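Local coordinates for cell shape-determining protein MreC (Listeria monocytogenes, PDB 2J5U) that probably takes part in forming and maintaining the shape of the bacterial cell, at residues Lys172-Thr178 with Ile189-Glu195; Ala145-Asn150 with Glu160-Pro165. One frame throughout, in Å; residues are numbered along the deposited sequence.

Contact 1. Residues Lys172-Thr178 with Ile189-Glu195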
# COMPACT_ATOMS: atom_id res chain seq x y z
N LYS A 172 -63.53 26.35 21.99
CA LYS A 172 -64.00 26.51 23.36
C LYS A 172 -63.43 25.40 24.24
O LYS A 172 -63.62 24.22 23.96
CB LYS A 172 -65.52 26.46 23.40
CG LYS A 172 -66.09 26.26 24.79
CD LYS A 172 -67.60 26.18 24.78
CE LYS A 172 -68.13 25.95 26.18
NZ LYS A 172 -69.60 25.83 26.18
N GLY A 173 -62.73 25.78 25.31
CA GLY A 173 -62.16 24.78 26.21
C GLY A 173 -60.65 24.82 26.33
O GLY A 173 -60.06 24.18 27.21
N GLN A 174 -60.01 25.57 25.43
CA GLN A 174 -58.56 25.68 25.48
C GLN A 174 -58.17 26.43 26.74
O GLN A 174 -58.85 27.39 27.15
CB GLN A 174 -58.03 26.42 24.25
CG GLN A 174 -58.36 25.76 22.92
CD GLN A 174 -57.60 26.38 21.76
OE1 GLN A 174 -56.39 26.21 21.64
NE2 GLN A 174 -58.31 27.12 20.91
N LYS A 175 -57.08 26.00 27.36
CA LYS A 175 -56.62 26.64 28.58
C LYS A 175 -55.76 27.85 28.29
O LYS A 175 -55.03 27.90 27.30
CB LYS A 175 -55.87 25.62 29.42
CG LYS A 175 -56.69 24.36 29.53
CD LYS A 175 -56.40 23.56 30.77
CE LYS A 175 -57.25 22.30 30.74
NZ LYS A 175 -57.09 21.51 31.97
N VAL A 176 -55.89 28.85 29.16
CA VAL A 176 -55.14 30.09 29.04
C VAL A 176 -54.27 30.21 30.28
O VAL A 176 -54.72 30.02 31.40
CB VAL A 176 -56.09 31.31 28.94
CG1 VAL A 176 -55.29 32.60 28.93
CG2 VAL A 176 -56.91 31.21 27.67
N VAL A 177 -52.99 30.51 30.07
CA VAL A 177 -52.06 30.64 31.18
C VAL A 177 -51.21 31.89 31.03
O VAL A 177 -51.25 32.55 30.00
CB VAL A 177 -51.12 29.40 31.26
CG1 VAL A 177 -51.93 28.15 31.43
CG2 VAL A 177 -50.27 29.31 30.01
N THR A 178 -50.46 32.22 32.08
CA THR A 178 -49.61 33.40 32.04
C THR A 178 -48.40 33.09 31.17
O THR A 178 -47.84 32.01 31.23
CB THR A 178 -49.15 33.79 33.44
OG1 THR A 178 -48.61 32.64 34.10
CG2 THR A 178 -50.31 34.33 34.24
N ILE A 189 -49.11 30.05 35.07
CA ILE A 189 -50.18 30.09 36.05
C ILE A 189 -51.49 30.01 35.29
O ILE A 189 -51.69 30.74 34.32
CB ILE A 189 -50.16 31.38 36.89
CG1 ILE A 189 -49.00 31.34 37.89
CG2 ILE A 189 -51.44 31.49 37.70
CD1 ILE A 189 -47.70 30.91 37.33
N PHE A 190 -52.38 29.11 35.70
CA PHE A 190 -53.68 28.95 35.04
C PHE A 190 -54.56 30.18 35.24
O PHE A 190 -54.71 30.68 36.36
CB PHE A 190 -54.41 27.70 35.56
CG PHE A 190 -55.73 27.44 34.88
CD1 PHE A 190 -55.78 27.14 33.51
CD2 PHE A 190 -56.93 27.54 35.58
CE1 PHE A 190 -57.02 26.93 32.86
CE2 PHE A 190 -58.16 27.33 34.94
CZ PHE A 190 -58.20 27.02 33.58
N ILE A 191 -55.15 30.67 34.15
CA ILE A 191 -56.02 31.84 34.22
C ILE A 191 -57.47 31.43 34.03
O ILE A 191 -58.33 31.78 34.84
CB ILE A 191 -55.67 32.87 33.13
CG1 ILE A 191 -54.26 33.44 33.35
CG2 ILE A 191 -56.70 33.96 33.14
CD1 ILE A 191 -53.83 34.42 32.28
N GLY A 192 -57.76 30.70 32.96
CA GLY A 192 -59.12 30.29 32.70
C GLY A 192 -59.31 29.50 31.42
O GLY A 192 -58.36 28.95 30.88
N THR A 193 -60.54 29.48 30.92
CA THR A 193 -60.88 28.72 29.73
C THR A 193 -61.52 29.54 28.63
O THR A 193 -62.36 30.39 28.91
CB THR A 193 -61.84 27.59 30.10
OG1 THR A 193 -61.15 26.63 30.89
CG2 THR A 193 -62.42 26.94 28.86
N ILE A 194 -61.14 29.30 27.38
CA ILE A 194 -61.77 30.04 26.29
C ILE A 194 -63.22 29.59 26.32
O ILE A 194 -63.51 28.40 26.45
CB ILE A 194 -61.19 29.71 24.91
CG1 ILE A 194 -59.77 30.26 24.79
CG2 ILE A 194 -62.07 30.33 23.83
CD1 ILE A 194 -59.15 30.06 23.42
N GLU A 195 -64.12 30.54 26.20
CA GLU A 195 -65.52 30.22 26.26
C GLU A 195 -66.18 30.66 24.97
O GLU A 195 -67.04 29.97 24.44
CB GLU A 195 -66.14 30.96 27.44
CG GLU A 195 -67.60 30.67 27.69
CD GLU A 195 -67.82 29.24 28.12
OE1 GLU A 195 -67.05 28.75 28.97
OE2 GLU A 195 -68.78 28.62 27.61
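The ring of F190 meets K175 edge-on: K175 CB lies in the ring plane, 3.9 Å from F190 CE1, and the two side chains cross at about a right angle. V177 CG1 also comes up to the edge, near the ring plane. One face of the same ring is turned onto its own strand, with the backbone N of G192 sitting 3.7 Å above the plane, over the ring centre. The first torsion of F190, with CG anti to the backbone N (chi1 -178°), contributes to this placement.

The strands run antiparallel with a classic beta bulge, since I191 and G192 both face V176. V176 O takes the N-H of I191 at 2.9 Å and, weakly, that of G192. The extra residue lets F190 and T193 share the face carrying K175 and V177. On the other face V176 spreads its two branches, CG1 reaching I191 CD1 at 4.1 Å and CG2 touching CG1 of I194.

T178 OG1 accepts the N-H of I189 at 2.8 Å and also bonds to P186 O. At the far end, the extended K172 lies alongside E195, whose bend at chi2 brings OE2 to 3.2 Å from K172 NZ in a salt bridge.

V176, I191 and I194 pack on strand 135-139, which also bonds to the backbone of V177. T178, I189 and I191 press against L109 of strand 108-116, in the other barrel. The face carrying K175, V177 and F190 meets a second subunit, where K175 NZ salt-bridges E42 of that subunit and F190 packs on its Q40.

Contact 2. Residues Ala145-Asn150 with Glu160-Pro165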
# COMPACT_ATOMS: atom_id res chain seq x y z
N ALA A 145 -50.59 30.48 21.22
CA ALA A 145 -50.86 31.83 20.74
C ALA A 145 -50.72 32.76 21.95
O ALA A 145 -50.94 32.35 23.09
CB ALA A 145 -52.27 31.92 20.17
N PHE A 146 -50.33 34.00 21.69
CA PHE A 146 -50.14 34.96 22.77
C PHE A 146 -51.08 36.15 22.67
O PHE A 146 -51.50 36.54 21.59
CB PHE A 146 -48.70 35.43 22.80
CG PHE A 146 -47.72 34.31 22.99
CD1 PHE A 146 -47.36 33.49 21.92
CD2 PHE A 146 -47.20 34.03 24.25
CE1 PHE A 146 -46.50 32.40 22.12
CE2 PHE A 146 -46.35 32.94 24.45
CZ PHE A 146 -46.00 32.13 23.38
N GLY A 147 -51.40 36.73 23.82
CA GLY A 147 -52.29 37.87 23.83
C GLY A 147 -52.28 38.57 25.17
O GLY A 147 -51.50 38.23 26.07
N ILE A 148 -53.14 39.57 25.30
CA ILE A 148 -53.24 40.32 26.54
C ILE A 148 -54.63 40.20 27.16
O ILE A 148 -55.63 40.43 26.49
CB ILE A 148 -52.95 41.81 26.30
CG1 ILE A 148 -51.62 41.98 25.56
CG2 ILE A 148 -52.89 42.53 27.62
CD1 ILE A 148 -50.42 41.47 26.33
N ILE A 149 -54.69 39.79 28.42
CA ILE A 149 -55.98 39.71 29.09
C ILE A 149 -56.20 41.16 29.49
O ILE A 149 -55.32 41.79 30.10
CB ILE A 149 -55.92 38.85 30.35
CG1 ILE A 149 -55.70 37.37 29.99
CG2 ILE A 149 -57.20 39.05 31.16
CD1 ILE A 149 -56.85 36.72 29.32
N ASN A 150 -57.35 41.72 29.16
CA ASN A 150 -57.60 43.11 29.47
C ASN A 150 -59.07 43.46 29.46
O ASN A 150 -59.63 43.80 28.42
CB ASN A 150 -56.87 43.97 28.45
CG ASN A 150 -57.09 45.43 28.66
OD1 ASN A 150 -57.38 46.17 27.72
ND2 ASN A 150 -56.94 45.88 29.89
N GLU A 160 -61.50 39.31 28.88
CA GLU A 160 -61.22 39.55 27.46
C GLU A 160 -59.77 39.27 27.08
O GLU A 160 -58.85 39.91 27.60
CB GLU A 160 -61.52 41.00 27.07
CG GLU A 160 -62.94 41.26 26.60
CD GLU A 160 -63.04 42.55 25.78
OE1 GLU A 160 -62.45 42.60 24.68
OE2 GLU A 160 -63.70 43.51 26.25
N LEU A 161 -59.55 38.32 26.18
CA LEU A 161 -58.21 37.99 25.72
C LEU A 161 -58.09 38.69 24.37
O LEU A 161 -58.68 38.24 23.40
CB LEU A 161 -58.06 36.49 25.51
CG LEU A 161 -56.67 35.92 25.80
CD1 LEU A 161 -56.60 34.55 25.18
CD2 LEU A 161 -55.59 36.83 25.24
N LYS A 162 -57.33 39.77 24.32
CA LYS A 162 -57.19 40.54 23.09
C LYS A 162 -55.89 40.31 22.33
O LYS A 162 -54.86 39.93 22.90
CB LYS A 162 -57.30 42.04 23.38
CG LYS A 162 -58.52 42.47 24.17
CD LYS A 162 -58.45 43.96 24.47
CE LYS A 162 -59.67 44.43 25.25
NZ LYS A 162 -59.58 45.89 25.54
N GLN A 163 -55.95 40.54 21.03
CA GLN A 163 -54.79 40.43 20.14
C GLN A 163 -54.22 39.08 19.80
O GLN A 163 -53.01 38.93 19.72
CB GLN A 163 -53.67 41.30 20.67
CG GLN A 163 -53.95 42.74 20.43
CD GLN A 163 -52.86 43.62 20.96
OE1 GLN A 163 -52.73 43.82 22.17
NE2 GLN A 163 -52.04 44.16 20.05
N LEU A 164 -55.08 38.09 19.60
CA LEU A 164 -54.62 36.77 19.23
C LEU A 164 -54.51 36.81 17.72
O LEU A 164 -55.24 37.54 17.06
CB LEU A 164 -55.63 35.71 19.65
CG LEU A 164 -55.69 35.47 21.16
CD1 LEU A 164 -56.19 36.72 21.82
CD2 LEU A 164 -56.61 34.30 21.49
N PRO A 165 -53.57 36.04 17.15
CA PRO A 165 -53.38 36.01 15.69
C PRO A 165 -54.69 35.74 14.97
O PRO A 165 -55.44 34.84 15.35
CB PRO A 165 -52.35 34.90 15.50
CG PRO A 165 -52.54 34.02 16.72
CD PRO A 165 -52.73 35.03 17.81
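E160 and N150 start the pairing: E160 O accepts the N-H of N150 at 2.8 Å, a nearly straight bond, while E160 CB rests near N150 O. Next, L161 turns inward beside I149, and the side chains meet where I149 CD1 touches L161 CG at 3.6 Å. L161 CD2 reaches further along the partner strand to 3.7 Å from G147 CA, a close approach that the missing side chain of the glycine permits.

K162 pairs with I148 through two backbone bonds, N-H to I148 O and O from I148 N-H. Its chain is fully extended beyond CG, carrying NZ along the strand to 3.1 Å from N150 OD1. The ammonium stands above the plane of that amide carbonyl, 36° out of it, rather than in the direction of an oxygen lone pair. N150 ND2 is held by N133 O and V131 O, which should fix the rotation of the carboxamide.

At Q163 the backbone adopts left-handed angles (phi 71°, psi 39°) and the regular pairing stops; Q163 O and F146 O, both acceptors, lie 3.4 Å apart. The Q163 side chain runs alongside I148. L164 packs on F170, and P165 closes the contact with CD 3.9 Å from A145 CB.

This is a beta hairpin in a closed, six-stranded antiparallel barrel, whose strand order matches the chymotrypsin-like barrels of the Peptidase_PA clan to which the MreC core is assigned.

Both contacts belong to one six-stranded antiparallel barrel, with centres about 11 Å apart. They come in series along the chain: contact 2 is complete before contact 1 begins, strand 158-165 being followed directly by strand 175-178. Strands 135-139 and 205-212 stand between the two hairpins around the barrel wall. Inside it the hairpins meet, I191 CD1 packing on I149 CG1 and V176 CG2 on L161 CD1, each pair 4.2 Å apart, so that they share one apolar interior. Outside, both reach a second subunit: contact 1 meets E42 and S43 of that subunit, contact 2 its Y217 and W83. The barrel thus contributes to the association of subunits in the 24-chain assembly.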